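Local coordinates for probable transcriptional regulator, LysR family protein (Rhodococcus sp., PDB 2QL3) that probably acts as a DNA-binding transcription factor of the LysR type, this chain being its C-terminal substrate-binding domain, at residues A[65-79]-A[178-191]. Numbering follows the deposited sequence.
With PO4 (phosphate ion), chain R.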
loop_
_atom_site.group_PDB
_atom_site.type_symbol
_atom_site.label_atom_id
_atom_site.label_comp_id
_atom_site.label_asym_id
_atom_site.label_seq_id
_atom_site.Cartn_x
_atom_site.Cartn_y
_atom_site.Cartn_z
ATOM N N LEU A 65 7.275 -21.415 1.615
ATOM C CA LEU A 65 5.966 -21.892 2.061
ATOM C C LEU A 65 6.174 -23.229 2.778
ATOM O O LEU A 65 7.118 -23.923 2.461
ATOM C CB LEU A 65 5.021 -22.066 0.849
ATOM C CG LEU A 65 4.696 -20.829 -0.006
ATOM C CD1 LEU A 65 3.703 -21.181 -1.119
ATOM C CD2 LEU A 65 4.192 -19.647 0.844
ATOM N N SER A 66 5.320 -23.619 3.719
ATOM C CA SER A 66 5.419 -24.995 4.214
ATOM C C SER A 66 5.186 -25.997 3.108
ATOM O O SER A 66 4.332 -25.803 2.239
ATOM C CB SER A 66 4.424 -25.359 5.317
ATOM O OG SER A 66 3.535 -24.294 5.518
ATOM N N PRO A 67 5.940 -27.099 3.171
ATOM C CA PRO A 67 5.579 -28.308 2.431
ATOM C C PRO A 67 4.196 -28.858 2.769
ATOM O O PRO A 67 3.730 -29.712 2.027
ATOM C CB PRO A 67 6.664 -29.323 2.857
ATOM C CG PRO A 67 7.810 -28.507 3.242
ATOM C CD PRO A 67 7.219 -27.267 3.901
ATOM N N GLU A 68 3.550 -28.405 3.855
ATOM C CA GLU A 68 2.209 -28.921 4.238
ATOM C C GLU A 68 1.091 -28.361 3.308
ATOM O O GLU A 68 -0.058 -28.810 3.373
ATOM C CB GLU A 68 1.873 -28.603 5.723
ATOM C CG GLU A 68 2.551 -29.515 6.853
ATOM C CD GLU A 68 1.748 -29.558 8.204
ATOM O OE1 GLU A 68 1.834 -28.613 9.060
ATOM O OE2 GLU A 68 1.047 -30.579 8.449
ATOM N N TRP A 69 1.445 -27.361 2.480
ATOM C CA TRP A 69 0.516 -26.642 1.616
ATOM C C TRP A 69 0.530 -27.175 0.201
ATOM O O TRP A 69 1.561 -27.313 -0.417
ATOM C CB TRP A 69 0.874 -25.148 1.597
ATOM C CG TRP A 69 0.620 -24.432 2.958
ATOM C CD1 TRP A 69 0.388 -25.020 4.193
ATOM C CD2 TRP A 69 0.663 -23.022 3.191
ATOM N NE1 TRP A 69 0.268 -24.056 5.167
ATOM C CE2 TRP A 69 0.409 -22.816 4.581
ATOM C CE3 TRP A 69 0.869 -21.913 2.367
ATOM C CZ2 TRP A 69 0.348 -21.540 5.145
ATOM C CZ3 TRP A 69 0.783 -20.634 2.919
ATOM C CH2 TRP A 69 0.551 -20.460 4.306
ATOM N N GLN A 70 -0.634 -27.514 -0.281
ATOM C CA GLN A 70 -0.862 -27.815 -1.679
ATOM C C GLN A 70 -0.924 -26.447 -2.356
ATOM O O GLN A 70 -1.426 -25.487 -1.761
ATOM C CB GLN A 70 -2.203 -28.518 -1.797
ATOM C CG GLN A 70 -2.228 -29.913 -1.197
ATOM C CD GLN A 70 -1.697 -30.942 -2.183
ATOM O OE1 GLN A 70 -2.442 -31.444 -3.034
ATOM N NE2 GLN A 70 -0.412 -31.261 -2.081
ATOM N N THR A 71 -0.396 -26.345 -3.563
ATOM C CA THR A 71 -0.375 -25.073 -4.292
ATOM C C THR A 71 -0.708 -25.342 -5.772
ATOM O O THR A 71 -0.499 -26.443 -6.247
ATOM C CB THR A 71 1.002 -24.349 -4.241
ATOM O OG1 THR A 71 1.983 -25.162 -4.881
ATOM C CG2 THR A 71 1.460 -23.994 -2.787
ATOM N N VAL A 72 -1.227 -24.339 -6.479
ATOM C CA VAL A 72 -1.449 -24.428 -7.921
ATOM C C VAL A 72 -1.034 -23.045 -8.470
ATOM O O VAL A 72 -1.537 -22.024 -8.008
ATOM C CB VAL A 72 -2.957 -24.724 -8.273
ATOM C CG1 VAL A 72 -3.237 -24.413 -9.739
ATOM C CG2 VAL A 72 -3.348 -26.182 -8.051
ATOM N N PRO A 73 -0.129 -23.011 -9.472
ATOM C CA PRO A 73 0.340 -21.732 -9.968
ATOM C C PRO A 73 -0.694 -20.933 -10.752
ATOM O O PRO A 73 -1.463 -21.477 -11.528
ATOM C CB PRO A 73 1.564 -22.091 -10.804
ATOM C CG PRO A 73 1.312 -23.465 -11.275
ATOM C CD PRO A 73 0.491 -24.150 -10.177
ATOM N N LEU A 74 -0.749 -19.634 -10.497
ATOM C CA LEU A 74 -1.741 -18.778 -11.137
ATOM C C LEU A 74 -1.026 -18.011 -12.249
ATOM O O LEU A 74 -1.561 -17.785 -13.346
ATOM C CB LEU A 74 -2.290 -17.827 -10.084
ATOM C CG LEU A 74 -3.557 -18.103 -9.261
ATOM C CD1 LEU A 74 -3.896 -19.518 -9.163
ATOM C CD2 LEU A 74 -3.381 -17.513 -7.898
HETATM N N MSE A 75 0.214 -17.648 -11.954
HETATM C CA MSE A 75 1.037 -16.837 -12.831
HETATM C C MSE A 75 2.459 -16.866 -12.270
HETATM O O MSE A 75 2.661 -17.276 -11.131
HETATM C CB MSE A 75 0.531 -15.396 -12.992
HETATM C CG MSE A 75 0.040 -14.636 -11.719
HETATM SE SE MSE A 75 1.014 -12.983 -11.579
HETATM C CE MSE A 75 0.104 -11.854 -12.924
ATOM N N THR A 76 3.421 -16.489 -13.115
ATOM C CA THR A 76 4.811 -16.437 -12.751
ATOM C C THR A 76 5.338 -15.057 -13.178
ATOM O O THR A 76 4.931 -14.527 -14.202
ATOM C CB THR A 76 5.610 -17.496 -13.488
ATOM O OG1 THR A 76 5.154 -18.789 -13.093
ATOM C CG2 THR A 76 7.046 -17.424 -13.085
ATOM N N ARG A 77 6.247 -14.493 -12.419
ATOM C CA ARG A 77 6.822 -13.203 -12.829
ATOM C C ARG A 77 8.248 -13.133 -12.450
ATOM O O ARG A 77 8.657 -13.583 -11.394
ATOM C CB ARG A 77 6.104 -12.011 -12.167
ATOM C CG ARG A 77 4.585 -12.033 -12.321
ATOM C CD ARG A 77 4.148 -11.009 -13.318
ATOM N NE ARG A 77 3.467 -9.915 -12.623
ATOM C CZ ARG A 77 3.323 -8.666 -13.099
ATOM N NH1 ARG A 77 3.813 -8.337 -14.305
ATOM N NH2 ARG A 77 2.664 -7.762 -12.367
ATOM N N GLU A 78 8.993 -12.532 -13.342
ATOM C CA GLU A 78 10.395 -12.203 -13.174
ATOM C C GLU A 78 10.555 -10.970 -12.269
ATOM O O GLU A 78 9.910 -9.973 -12.505
ATOM C CB GLU A 78 10.887 -11.841 -14.563
ATOM C CG GLU A 78 11.649 -12.881 -15.316
ATOM C CD GLU A 78 13.118 -12.475 -15.420
ATOM O OE1 GLU A 78 13.948 -13.242 -14.873
ATOM O OE2 GLU A 78 13.440 -11.399 -16.037
ATOM N N PRO A 79 11.430 -11.022 -11.245
ATOM C CA PRO A 79 11.789 -9.726 -10.602
ATOM C C PRO A 79 12.323 -8.731 -11.638
ATOM O O PRO A 79 13.027 -9.153 -12.589
ATOM C CB PRO A 79 12.929 -10.073 -9.639
ATOM C CG PRO A 79 12.892 -11.590 -9.512
ATOM C CD PRO A 79 12.108 -12.189 -10.643
ATOM N N LYS A 178 20.058 -13.630 -15.144
ATOM C CA LYS A 178 18.628 -13.411 -15.131
ATOM C C LYS A 178 18.128 -13.965 -13.778
ATOM O O LYS A 178 18.461 -15.092 -13.431
ATOM C CB LYS A 178 18.005 -14.186 -16.309
ATOM C CG LYS A 178 16.789 -13.548 -16.897
ATOM C CD LYS A 178 15.781 -14.528 -17.418
ATOM C CE LYS A 178 14.897 -13.780 -18.396
ATOM N NZ LYS A 178 13.644 -14.504 -18.714
ATOM N N PRO A 179 17.391 -13.172 -12.981
ATOM C CA PRO A 179 16.800 -13.698 -11.747
ATOM C C PRO A 179 15.700 -14.752 -11.924
ATOM O O PRO A 179 15.023 -14.810 -12.938
ATOM C CB PRO A 179 16.258 -12.451 -11.067
ATOM C CG PRO A 179 15.963 -11.529 -12.218
ATOM C CD PRO A 179 17.127 -11.731 -13.112
ATOM N N ALA A 180 15.604 -15.625 -10.928
ATOM C CA ALA A 180 14.634 -16.718 -10.880
ATOM C C ALA A 180 13.220 -16.108 -10.936
ATOM O O ALA A 180 12.986 -15.063 -10.307
ATOM C CB ALA A 180 14.847 -17.531 -9.550
ATOM N N SER A 181 12.331 -16.673 -11.746
ATOM C CA SER A 181 10.927 -16.265 -11.726
ATOM C C SER A 181 10.257 -16.736 -10.435
ATOM O O SER A 181 10.671 -17.745 -9.841
ATOM C CB SER A 181 10.158 -16.830 -12.926
ATOM O OG SER A 181 10.774 -16.311 -14.088
ATOM N N VAL A 182 9.222 -16.014 -10.033
ATOM C CA VAL A 182 8.494 -16.343 -8.842
ATOM C C VAL A 182 7.058 -16.564 -9.232
ATOM O O VAL A 182 6.445 -15.714 -9.886
ATOM C CB VAL A 182 8.604 -15.189 -7.785
ATOM C CG1 VAL A 182 7.745 -15.498 -6.513
ATOM C CG2 VAL A 182 10.051 -14.947 -7.419
ATOM N N ALA A 183 6.547 -17.718 -8.824
ATOM C CA ALA A 183 5.164 -18.066 -8.995
ATOM C C ALA A 183 4.312 -17.446 -7.905
ATOM O O ALA A 183 4.685 -17.421 -6.724
ATOM C CB ALA A 183 5.003 -19.583 -9.005
ATOM N N VAL A 184 3.175 -16.924 -8.344
ATOM C CA VAL A 184 2.052 -16.654 -7.513
ATOM C C VAL A 184 1.147 -17.897 -7.588
ATOM O O VAL A 184 0.765 -18.376 -8.688
ATOM C CB VAL A 184 1.351 -15.408 -7.993
ATOM C CG1 VAL A 184 0.138 -15.033 -7.072
ATOM C CG2 VAL A 184 2.352 -14.232 -8.035
ATOM N N VAL A 185 0.821 -18.429 -6.405
ATOM C CA VAL A 185 -0.003 -19.630 -6.268
ATOM C C VAL A 185 -1.317 -19.389 -5.486
ATOM O O VAL A 185 -1.400 -18.466 -4.680
ATOM C CB VAL A 185 0.809 -20.758 -5.602
ATOM C CG1 VAL A 185 2.073 -21.108 -6.472
ATOM C CG2 VAL A 185 1.228 -20.379 -4.122
ATOM N N VAL A 186 -2.338 -20.196 -5.778
ATOM C CA VAL A 186 -3.420 -20.492 -4.792
ATOM C C VAL A 186 -2.983 -21.660 -3.881
ATOM O O VAL A 186 -2.467 -22.673 -4.362
ATOM C CB VAL A 186 -4.815 -20.733 -5.440
ATOM C CG1 VAL A 186 -4.853 -22.026 -6.350
ATOM C CG2 VAL A 186 -5.934 -20.788 -4.348
ATOM N N ALA A 187 -3.107 -21.500 -2.572
ATOM C CA ALA A 187 -2.615 -22.528 -1.650
ATOM C C ALA A 187 -3.640 -22.934 -0.613
ATOM O O ALA A 187 -4.545 -22.175 -0.279
ATOM C CB ALA A 187 -1.281 -22.034 -0.963
ATOM N N TRP A 188 -3.542 -24.162 -0.144
ATOM C CA TRP A 188 -4.376 -24.634 0.950
ATOM C C TRP A 188 -3.616 -25.731 1.658
ATOM O O TRP A 188 -2.686 -26.272 1.120
ATOM C CB TRP A 188 -5.730 -25.150 0.468
ATOM C CG TRP A 188 -5.662 -26.355 -0.439
ATOM C CD1 TRP A 188 -5.807 -27.656 -0.084
ATOM C CD2 TRP A 188 -5.385 -26.345 -1.847
ATOM N NE1 TRP A 188 -5.659 -28.484 -1.196
ATOM C CE2 TRP A 188 -5.403 -27.704 -2.291
ATOM C CE3 TRP A 188 -5.136 -25.321 -2.782
ATOM C CZ2 TRP A 188 -5.216 -28.061 -3.628
ATOM C CZ3 TRP A 188 -4.931 -25.666 -4.114
ATOM C CH2 TRP A 188 -4.961 -27.037 -4.526
ATOM N N HIS A 189 -4.024 -26.072 2.859
ATOM C CA HIS A 189 -3.272 -27.036 3.661
ATOM C C HIS A 189 -3.623 -28.494 3.266
ATOM O O HIS A 189 -4.792 -28.839 3.181
ATOM C CB HIS A 189 -3.625 -26.714 5.115
ATOM C CG HIS A 189 -2.695 -27.286 6.132
ATOM N ND1 HIS A 189 -2.653 -28.631 6.431
ATOM C CD2 HIS A 189 -1.829 -26.682 6.981
ATOM C CE1 HIS A 189 -1.786 -28.835 7.412
ATOM N NE2 HIS A 189 -1.276 -27.665 7.771
ATOM N N GLN A 190 -2.595 -29.320 2.982
ATOM C CA GLN A 190 -2.682 -30.779 2.757
ATOM C C GLN A 190 -3.732 -31.511 3.559
ATOM O O GLN A 190 -4.285 -32.502 3.095
ATOM C CB GLN A 190 -1.382 -31.440 3.219
ATOM C CG GLN A 190 -0.621 -32.155 2.174
ATOM C CD GLN A 190 0.791 -32.230 2.563
ATOM O OE1 GLN A 190 1.124 -32.529 3.724
ATOM N NE2 GLN A 190 1.660 -31.846 1.633
ATOM N N GLU A 191 -3.931 -31.087 4.792
ATOM C CA GLU A 191 -4.741 -31.854 5.733
ATOM C C GLU A 191 -6.110 -31.263 5.908
ATOM O O GLU A 191 -6.906 -31.803 6.660
ATOM C CB GLU A 191 -4.070 -31.806 7.096
ATOM C CG GLU A 191 -2.586 -32.102 6.993
ATOM C CD GLU A 191 -2.201 -33.461 7.482
ATOM O OE1 GLU A 191 -3.068 -34.305 7.851
ATOM O OE2 GLU A 191 -0.987 -33.679 7.519
HETATM P P PO4 R . 2.130 -16.874 -16.554
HETATM O O1 PO4 R . 3.065 -17.580 -17.520
HETATM O O2 PO4 R . 1.110 -17.875 -16.026
HETATM O O3 PO4 R . 2.977 -16.334 -15.442
HETATM O O4 PO4 R . 1.388 -15.705 -17.185
#
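Gln70 and Trp188 form a hydrogen-bonded antiparallel pair between strand 69-77 and strand 182-189. Their backbones exchange two bonds, Gln70 N to Trp188 O and Trp188 N to Gln70 O. The Gln70 side chain then crosses the indole. Its CB sits over one face of the ring, off-centre, 3.3 Å from Trp188 CE2. CG lies 3.7 Å from Trp188 NE1, slightly farther from that nitrogen than CB. CB and CG make the ring contact; the chain then bends away at chi2 (-84°), and the amide plane stands almost at right angles to the indole. Trp188 CG lies between its own backbone N and carbonyl carbon (chi1 63°), which folds the indole back over Gln70. The far rim of the ring, at CH2, meets Val72 CG2 edge-on at 4.0 Å. With an alanine here in place of Trp188, Gln70 CB would probably lose the ring face it packs on, and Val72 CG2 the edge it touches.

Between Pro73 and Met75 the register slips by one residue. Leu74 and selenomethionine Met75 both face Val184, a classic beta bulge. Leu74 N gives Val184 O a nearly straight bond of 2.7 Å. Within the bulge, Met75 SE packs alongside Val184 CG2. Thr76 N donates to O3 of a phosphate ion, probably from the crystallisation liquor, at a doubtfully short distance. At the other end, Gln190 N bonds to Glu68 O at 2.6 Å, and Glu68 CB lies over one face of the His189 ring.

Strand 182-189 also pairs with strand 57-61, and Trp69 packs on helix 43-51. The contact thus joins the long strand 69-84 to the sheet of this periplasmic-binding-protein-like domain. Its chemistry is mainly backbone bonding and apolar cover. Pairing continues past the bulge: Val184 O also takes a weak bond from Met75 N, while Val184 N donates to Met75 O.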